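Local atomic coordinates of DHHA1 domain protein (PDB entry 3KEW), a protein that is probably a zinc-dependent relative of the alanyl-tRNA synthetase editing domain and may deacylate mischarged tRNA. Residues D93-L104 and E224-V232; L103-F112 and T138-L149. All coordinates share one frame; numbering follows the deposited sequence.

From the N terminus, the chain first forms a six-stranded antiparallel barrel and then enters helix 88-112. Both contacts use this helix. Its last part, residues 103-112, leads into the hairpin of strands 116-121 and 126-131. Contact 2 closes this short excursion, because the chain returns as helix 136-152 and packs on the helix end. After the zinc ligand Cys195 come strands 209-217 and 220-227, which complete a four-stranded antiparallel sheet. Residues 224-232 then meet residues 93-104 in contact 1. This closes a longer loop that contains all of contact 2. The segments of both contacts include Leu103 and Leu104, and Leu104 touches both partners. Helix 88-112 thus ties the second helix, the sheet and the C-terminal end together.

Contact 1. Residues D93-L104 and E224-V232; sequences DGMQQHLGQHLL and EYVAGNRAV. With ZN (zinc ion), chain C.
Gln97 grips Ala227 with both ends of its amide. Gln97 NE2 donates to Ala227 O at 3.0 Å in a nearly straight bond (172°). Ala227 N donates to Gln97 OE1 at 3.0 Å, in the carbonyl plane and on a lone pair. The two bonds fix the rotation of the amide. The side chain bends at chi2 (-36°), and NE2 also reaches Asp93 O one turn back. This middle part is tight and buried. The Tyr225 ring fits against Gly100, which has no side chain in its way. Tyr225 OH bonds Gln97 O at the ring edge, though the modelled 2.4 Å is doubtfully short. Leu104 CD1 touches the ring off-centre, 3.7 Å from Tyr225 CG. Toward Asp93 and Asn229 the contact opens to solvent and is held by polar groups and water. There Arg230 holds Asp93 side-on, with NE to OD1 and NH2 to OD2, both at 2.9 Å. The guanidinium stacks on the Gln97 amide, planes 8° apart. Water 1 links Asp93 OD1 to Asn229 ND2, while Asn229 OD1 is held by Gln207. On helix positions turned away from the strand, His98 NE2 and His102 NE2 bind zinc with Cys195 and three waters, the HxxxH metal motif of threonyl- and alanyl-tRNA synthetase editing domains.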
# COMPACT_ATOMS: atom_id res chain seq x y z
N ASP A 93 -5.01 7.07 -3.03
CA ASP A 93 -4.05 7.19 -4.13
C ASP A 93 -2.93 6.15 -4.00
O ASP A 93 -2.68 5.39 -4.94
CB ASP A 93 -3.44 8.60 -4.20
CG ASP A 93 -2.33 8.71 -5.23
OD1 ASP A 93 -2.57 8.36 -6.41
OD2 ASP A 93 -1.21 9.13 -4.87
N GLY A 94 -2.31 6.10 -2.83
CA GLY A 94 -1.27 5.11 -2.52
C GLY A 94 -1.76 3.68 -2.55
O GLY A 94 -1.04 2.79 -2.99
N MET A 95 -2.98 3.45 -2.07
CA MET A 95 -3.61 2.12 -2.14
C MET A 95 -3.72 1.64 -3.60
O MET A 95 -3.37 0.49 -3.90
CB MET A 95 -5.00 2.12 -1.46
CG MET A 95 -5.01 2.28 0.09
SD MET A 95 -6.62 2.56 0.87
CE MET A 95 -7.27 0.89 0.73
N GLN A 96 -4.20 2.52 -4.48
CA GLN A 96 -4.37 2.22 -5.92
C GLN A 96 -3.05 1.96 -6.65
O GLN A 96 -2.95 1.00 -7.42
CB GLN A 96 -5.16 3.33 -6.63
CG GLN A 96 -6.63 3.40 -6.24
CD GLN A 96 -7.37 4.55 -6.89
OE1 GLN A 96 -6.93 5.70 -6.84
NE2 GLN A 96 -8.50 4.24 -7.49
N GLN A 97 -2.04 2.80 -6.41
CA GLN A 97 -0.72 2.62 -7.07
C GLN A 97 -0.04 1.33 -6.68
O GLN A 97 0.64 0.71 -7.50
CB GLN A 97 0.23 3.78 -6.81
CG GLN A 97 -0.32 5.17 -7.08
CD GLN A 97 -1.25 5.25 -8.29
OE1 GLN A 97 -0.87 4.90 -9.41
NE2 GLN A 97 -2.47 5.73 -8.05
N HIS A 98 -0.21 0.92 -5.42
CA HIS A 98 0.43 -0.29 -4.91
C HIS A 98 -0.23 -1.54 -5.48
O HIS A 98 0.46 -2.44 -5.96
CB HIS A 98 0.42 -0.31 -3.38
CG HIS A 98 1.43 -1.23 -2.77
ND1 HIS A 98 1.91 -1.05 -1.49
CD2 HIS A 98 2.07 -2.33 -3.26
CE1 HIS A 98 2.78 -2.00 -1.21
NE2 HIS A 98 2.90 -2.79 -2.27
N LEU A 99 -1.56 -1.62 -5.40
CA LEU A 99 -2.29 -2.74 -5.99
C LEU A 99 -2.11 -2.75 -7.51
O LEU A 99 -1.98 -3.81 -8.11
CB LEU A 99 -3.78 -2.73 -5.59
CG LEU A 99 -4.71 -3.77 -6.25
CD1 LEU A 99 -4.27 -5.19 -5.95
CD2 LEU A 99 -6.18 -3.61 -5.87
N GLY A 100 -2.10 -1.56 -8.12
CA GLY A 100 -1.78 -1.41 -9.54
C GLY A 100 -0.49 -2.11 -9.96
O GLY A 100 -0.47 -2.85 -10.95
N GLN A 101 0.58 -1.91 -9.18
CA GLN A 101 1.83 -2.64 -9.37
C GLN A 101 1.67 -4.15 -9.25
O GLN A 101 2.14 -4.89 -10.13
CB GLN A 101 2.91 -2.16 -8.40
CG GLN A 101 4.24 -2.91 -8.52
CD GLN A 101 4.40 -3.94 -7.44
OE1 GLN A 101 4.32 -3.61 -6.26
NE2 GLN A 101 4.59 -5.21 -7.83
N HIS A 102 1.02 -4.61 -8.18
CA HIS A 102 0.78 -6.05 -7.97
C HIS A 102 0.01 -6.69 -9.12
O HIS A 102 0.28 -7.83 -9.53
CB HIS A 102 -0.02 -6.28 -6.67
CG HIS A 102 0.80 -6.25 -5.42
ND1 HIS A 102 0.74 -7.25 -4.48
CD2 HIS A 102 1.66 -5.32 -4.94
CE1 HIS A 102 1.55 -6.95 -3.48
NE2 HIS A 102 2.12 -5.79 -3.73
N LEU A 103 -1.01 -5.96 -9.59
CA LEU A 103 -1.86 -6.42 -10.69
C LEU A 103 -1.08 -6.61 -12.00
O LEU A 103 -1.16 -7.68 -12.63
CB LEU A 103 -3.04 -5.45 -10.89
CG LEU A 103 -4.05 -5.80 -11.98
CD1 LEU A 103 -4.72 -7.15 -11.72
CD2 LEU A 103 -5.08 -4.69 -12.12
N LEU A 104 -0.31 -5.59 -12.38
CA LEU A 104 0.53 -5.61 -13.57
C LEU A 104 1.56 -6.73 -13.49
O LEU A 104 1.70 -7.52 -14.44
CB LEU A 104 1.26 -4.28 -13.77
CG LEU A 104 0.48 -3.09 -14.32
CD1 LEU A 104 1.33 -1.80 -14.23
CD2 LEU A 104 -0.00 -3.30 -15.75
N GLU A 224 6.72 2.78 -16.48
CA GLU A 224 5.96 3.82 -15.76
C GLU A 224 4.45 3.63 -15.90
O GLU A 224 3.95 3.48 -17.01
CB GLU A 224 6.33 5.22 -16.26
CG GLU A 224 7.54 5.83 -15.62
CD GLU A 224 7.91 7.19 -16.21
OE1 GLU A 224 9.11 7.36 -16.53
OE2 GLU A 224 7.03 8.06 -16.34
N TYR A 225 3.73 3.65 -14.78
CA TYR A 225 2.27 3.48 -14.81
C TYR A 225 1.52 4.44 -13.90
O TYR A 225 2.09 5.01 -12.96
CB TYR A 225 1.87 2.02 -14.50
CG TYR A 225 2.04 1.67 -13.03
CD1 TYR A 225 3.24 1.14 -12.56
CD2 TYR A 225 1.00 1.90 -12.11
CE1 TYR A 225 3.41 0.85 -11.22
CE2 TYR A 225 1.16 1.61 -10.76
CZ TYR A 225 2.37 1.08 -10.33
OH TYR A 225 2.53 0.80 -9.01
N VAL A 226 0.22 4.58 -14.17
CA VAL A 226 -0.72 5.32 -13.32
C VAL A 226 -1.99 4.50 -13.15
O VAL A 226 -2.47 3.87 -14.09
CB VAL A 226 -1.07 6.73 -13.89
CG1 VAL A 226 0.01 7.74 -13.55
CG2 VAL A 226 -1.29 6.68 -15.40
N ALA A 227 -2.52 4.48 -11.93
CA ALA A 227 -3.80 3.84 -11.65
C ALA A 227 -4.75 4.84 -11.00
O ALA A 227 -4.30 5.83 -10.42
CB ALA A 227 -3.61 2.60 -10.76
N GLY A 228 -6.05 4.59 -11.13
CA GLY A 228 -7.08 5.39 -10.47
C GLY A 228 -7.19 6.81 -10.97
O GLY A 228 -7.24 7.05 -12.17
N ASN A 229 -7.20 7.75 -10.02
CA ASN A 229 -7.39 9.18 -10.31
C ASN A 229 -6.21 9.83 -11.02
O ASN A 229 -6.36 10.86 -11.68
CB ASN A 229 -7.72 9.94 -9.02
CG ASN A 229 -8.50 9.09 -8.01
OD1 ASN A 229 -9.71 8.92 -8.13
ND2 ASN A 229 -7.80 8.56 -7.02
N ARG A 230 -5.03 9.23 -10.87
CA ARG A 230 -3.83 9.63 -11.60
C ARG A 230 -3.93 9.37 -13.11
O ARG A 230 -3.33 10.08 -13.91
CB ARG A 230 -2.61 8.89 -11.06
CG ARG A 230 -2.11 9.33 -9.69
CD ARG A 230 -0.70 8.81 -9.49
NE ARG A 230 -0.27 8.92 -8.10
CZ ARG A 230 0.98 8.72 -7.68
NH1 ARG A 230 1.94 8.41 -8.55
NH2 ARG A 230 1.28 8.84 -6.39
N ALA A 231 -4.69 8.34 -13.48
CA ALA A 231 -4.80 7.91 -14.87
C ALA A 231 -5.77 8.75 -15.70
O ALA A 231 -5.81 8.63 -16.93
CB ALA A 231 -5.17 6.44 -14.93
N VAL A 232 -6.55 9.60 -15.03
CA VAL A 232 -7.57 10.43 -15.68
C VAL A 232 -7.29 11.92 -15.48
O VAL A 232 -7.40 12.72 -16.42
CB VAL A 232 -9.00 10.09 -15.19
CG1 VAL A 232 -9.42 8.71 -15.70
CG2 VAL A 232 -9.08 10.14 -13.67
ZN ZN C . 3.74 -4.95 -2.34
O HOH W 1 -4.97 8.59 -7.54
O HOH W 2 1.44 6.06 -10.20
O HOH W 3 5.01 -4.90 -4.29
O HOH W 4 4.83 -6.90 -2.24
O HOH W 5 5.71 -4.06 -1.27

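Contact 2. Residues L103-F112 and T138-L149; sequences LLSGCFYDLF and TIREAEKEANRL
Phe108 lays one face of its ring over the methyl group of Ala142. Ala142 CB stands almost above the ring centre, 3.6 Å from Phe108 CZ, in a CH-pi contact. The ring tip also meets Ile139. One turn on, the Phe112 ring is clasped between Leu111 CB on one face and Thr138 CB on the other. The Thr138 contact is offset toward the rim, with Thr138 CB 3.8 Å from Phe112 CZ. Glu141 comes to the ring edge, its carboxylate nearly coplanar with the ring, and Glu141 OE1 lies 3.4 Å from Phe112 CZ. Thr138 OG1 turns to Asp135 O.

Cys107 is a knob in a hole made by Ala142, Glu145, Ala146 and Leu149. With SG beside the backbone N and anti to the carbonyl carbon (chi1 -73°), the sulfur enters the hole and rests 3.7 Å from Ala146 CA. Segments 103-112 and 138-149 run at 117° to each other, and both pack on the four-stranded antiparallel sheet. Ala146 and Leu104 reach Ile209 there, and Phe108 reaches Ile223 and Ile130. Between the helices, Leu103 CD2 and Leu104 CD2 each lie 4.0 Å from Ala146 CB.

No hydrogen bond joins the two segments. At the outer rim, Leu111 CD1 covers Glu145 CB at 3.8 Å. Asp110 OD1 comes within 4.4 Å of Glu145 OE2. Arg148 takes both oxygens of Glu145 from above the carboxylate plane, which may ease the repulsion from Asp110.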
# COMPACT_ATOMS: atom_id res chain seq x y z
N LEU A 103 -1.01 -5.96 -9.59
CA LEU A 103 -1.86 -6.42 -10.69
C LEU A 103 -1.08 -6.61 -12.00
O LEU A 103 -1.16 -7.68 -12.63
CB LEU A 103 -3.04 -5.45 -10.89
CG LEU A 103 -4.05 -5.80 -11.98
CD1 LEU A 103 -4.72 -7.15 -11.72
CD2 LEU A 103 -5.08 -4.69 -12.12
N LEU A 104 -0.31 -5.59 -12.38
CA LEU A 104 0.53 -5.61 -13.57
C LEU A 104 1.56 -6.73 -13.49
O LEU A 104 1.70 -7.52 -14.44
CB LEU A 104 1.26 -4.28 -13.77
CG LEU A 104 0.48 -3.09 -14.32
CD1 LEU A 104 1.33 -1.80 -14.23
CD2 LEU A 104 -0.00 -3.30 -15.75
N SER A 105 2.23 -6.81 -12.35
CA SER A 105 3.23 -7.85 -12.09
C SER A 105 2.62 -9.24 -12.30
O SER A 105 3.22 -10.08 -12.97
CB SER A 105 3.79 -7.71 -10.68
OG SER A 105 4.66 -6.58 -10.61
N GLY A 106 1.41 -9.43 -11.77
CA GLY A 106 0.68 -10.70 -11.85
C GLY A 106 0.22 -11.02 -13.26
O GLY A 106 0.20 -12.19 -13.65
N CYS A 107 -0.14 -9.98 -14.01
CA CYS A 107 -0.53 -10.13 -15.43
C CYS A 107 0.67 -10.48 -16.31
O CYS A 107 0.59 -11.38 -17.14
CB CYS A 107 -1.22 -8.86 -15.96
SG CYS A 107 -2.87 -8.62 -15.35
N PHE A 108 1.78 -9.77 -16.11
CA PHE A 108 3.02 -10.10 -16.82
C PHE A 108 3.48 -11.55 -16.63
O PHE A 108 3.90 -12.18 -17.59
CB PHE A 108 4.14 -9.15 -16.45
CG PHE A 108 4.14 -7.89 -17.26
CD1 PHE A 108 4.49 -7.91 -18.61
CD2 PHE A 108 3.81 -6.68 -16.67
CE1 PHE A 108 4.50 -6.74 -19.35
CE2 PHE A 108 3.82 -5.50 -17.42
CZ PHE A 108 4.17 -5.54 -18.76
N TYR A 109 3.38 -12.06 -15.40
CA TYR A 109 3.75 -13.44 -15.12
C TYR A 109 2.73 -14.43 -15.66
O TYR A 109 3.11 -15.47 -16.21
CB TYR A 109 3.94 -13.67 -13.61
CG TYR A 109 4.48 -15.05 -13.30
CD1 TYR A 109 5.85 -15.31 -13.39
CD2 TYR A 109 3.63 -16.09 -12.95
CE1 TYR A 109 6.36 -16.59 -13.14
CE2 TYR A 109 4.13 -17.37 -12.70
CZ TYR A 109 5.49 -17.60 -12.79
OH TYR A 109 5.99 -18.86 -12.52
N ASP A 110 1.45 -14.13 -15.48
CA ASP A 110 0.38 -15.02 -15.93
C ASP A 110 0.37 -15.17 -17.45
O ASP A 110 0.24 -16.29 -17.96
CB ASP A 110 -0.98 -14.54 -15.43
CG ASP A 110 -2.12 -15.43 -15.91
OD1 ASP A 110 -2.92 -14.95 -16.73
OD2 ASP A 110 -2.19 -16.60 -15.47
N LEU A 111 0.52 -14.06 -18.16
CA LEU A 111 0.49 -14.07 -19.62
C LEU A 111 1.80 -14.56 -20.26
O LEU A 111 1.77 -15.43 -21.13
CB LEU A 111 0.14 -12.69 -20.18
CG LEU A 111 -1.23 -12.06 -19.86
CD1 LEU A 111 -1.33 -10.72 -20.55
CD2 LEU A 111 -2.39 -12.96 -20.27
N PHE A 112 2.93 -14.01 -19.81
CA PHE A 112 4.21 -14.21 -20.50
C PHE A 112 5.30 -14.92 -19.69
O PHE A 112 6.40 -15.13 -20.21
CB PHE A 112 4.76 -12.87 -21.01
CG PHE A 112 3.75 -12.04 -21.74
CD1 PHE A 112 3.26 -12.45 -22.98
CD2 PHE A 112 3.30 -10.84 -21.19
CE1 PHE A 112 2.32 -11.68 -23.65
CE2 PHE A 112 2.37 -10.06 -21.86
CZ PHE A 112 1.87 -10.48 -23.10
N THR A 138 3.66 -6.83 -26.23
CA THR A 138 3.47 -7.60 -24.99
C THR A 138 3.10 -6.69 -23.82
O THR A 138 2.27 -7.06 -22.99
CB THR A 138 4.72 -8.42 -24.62
OG1 THR A 138 5.87 -7.58 -24.66
CG2 THR A 138 4.92 -9.59 -25.58
N ILE A 139 3.71 -5.51 -23.78
CA ILE A 139 3.41 -4.51 -22.77
C ILE A 139 1.95 -4.06 -22.85
O ILE A 139 1.23 -4.08 -21.84
CB ILE A 139 4.41 -3.34 -22.86
CG1 ILE A 139 5.79 -3.80 -22.38
CG2 ILE A 139 3.92 -2.11 -22.06
CD1 ILE A 139 6.88 -2.78 -22.52
N ARG A 140 1.50 -3.72 -24.06
CA ARG A 140 0.10 -3.31 -24.28
C ARG A 140 -0.90 -4.44 -24.03
O ARG A 140 -2.02 -4.18 -23.60
CB ARG A 140 -0.11 -2.69 -25.67
CG ARG A 140 0.63 -1.36 -25.89
CD ARG A 140 0.19 -0.29 -24.94
NE ARG A 140 1.02 0.90 -25.07
CZ ARG A 140 1.03 1.92 -24.20
NH1 ARG A 140 0.26 1.89 -23.13
NH2 ARG A 140 1.83 2.96 -24.42
N GLU A 141 -0.50 -5.69 -24.27
CA GLU A 141 -1.35 -6.84 -23.92
C GLU A 141 -1.51 -7.02 -22.40
O GLU A 141 -2.56 -7.46 -21.93
CB GLU A 141 -0.82 -8.12 -24.56
CG GLU A 141 -1.17 -8.26 -26.03
CD GLU A 141 -0.46 -9.42 -26.72
OE1 GLU A 141 0.32 -10.14 -26.07
OE2 GLU A 141 -0.69 -9.60 -27.94
N ALA A 142 -0.46 -6.69 -21.65
CA ALA A 142 -0.52 -6.78 -20.18
C ALA A 142 -1.39 -5.66 -19.59
O ALA A 142 -2.19 -5.92 -18.70
CB ALA A 142 0.88 -6.76 -19.58
N GLU A 143 -1.23 -4.45 -20.12
CA GLU A 143 -2.10 -3.31 -19.82
C GLU A 143 -3.59 -3.61 -20.06
O GLU A 143 -4.44 -3.30 -19.23
CB GLU A 143 -1.67 -2.09 -20.65
CG GLU A 143 -2.42 -0.79 -20.31
CD GLU A 143 -2.12 0.35 -21.27
OE1 GLU A 143 -1.95 1.50 -20.82
OE2 GLU A 143 -2.05 0.10 -22.50
N LYS A 144 -3.88 -4.24 -21.20
CA LYS A 144 -5.24 -4.64 -21.57
C LYS A 144 -5.81 -5.65 -20.58
O LYS A 144 -6.94 -5.49 -20.10
CB LYS A 144 -5.24 -5.22 -22.98
CG LYS A 144 -6.58 -5.18 -23.69
CD LYS A 144 -6.45 -5.71 -25.12
CE LYS A 144 -7.76 -5.59 -25.89
NZ LYS A 144 -7.64 -6.19 -27.25
N GLU A 145 -5.01 -6.67 -20.27
CA GLU A 145 -5.42 -7.72 -19.35
C GLU A 145 -5.62 -7.20 -17.92
O GLU A 145 -6.56 -7.61 -17.23
CB GLU A 145 -4.41 -8.88 -19.39
CG GLU A 145 -4.67 -10.02 -18.42
CD GLU A 145 -5.73 -11.01 -18.88
OE1 GLU A 145 -6.35 -10.80 -19.94
OE2 GLU A 145 -5.93 -12.02 -18.18
N ALA A 146 -4.76 -6.28 -17.50
CA ALA A 146 -4.89 -5.66 -16.18
C ALA A 146 -6.24 -4.95 -16.06
O ALA A 146 -6.99 -5.18 -15.11
CB ALA A 146 -3.75 -4.70 -15.92
N ASN A 147 -6.55 -4.13 -17.07
CA ASN A 147 -7.83 -3.42 -17.14
C ASN A 147 -9.02 -4.36 -17.28
O ASN A 147 -10.08 -4.08 -16.74
CB ASN A 147 -7.81 -2.42 -18.28
CG ASN A 147 -7.10 -1.15 -17.90
OD1 ASN A 147 -7.55 -0.42 -17.02
ND2 ASN A 147 -5.98 -0.87 -18.56
N ARG A 148 -8.82 -5.48 -17.97
CA ARG A 148 -9.84 -6.52 -18.04
C ARG A 148 -10.15 -7.13 -16.67
O ARG A 148 -11.32 -7.36 -16.35
CB ARG A 148 -9.44 -7.62 -19.03
CG ARG A 148 -10.56 -8.63 -19.28
CD ARG A 148 -10.11 -9.80 -20.10
NE ARG A 148 -9.24 -10.71 -19.35
CZ ARG A 148 -9.66 -11.69 -18.56
NH1 ARG A 148 -10.95 -11.91 -18.37
NH2 ARG A 148 -8.77 -12.46 -17.94
N LEU A 149 -9.12 -7.38 -15.87
CA LEU A 149 -9.32 -7.93 -14.53
C LEU A 149 -9.85 -6.90 -13.53
O LEU A 149 -10.50 -7.28 -12.55
CB LEU A 149 -8.06 -8.65 -14.00
CG LEU A 149 -7.62 -9.92 -14.73
CD1 LEU A 149 -6.32 -10.46 -14.13
CD2 LEU A 149 -8.72 -10.99 -14.73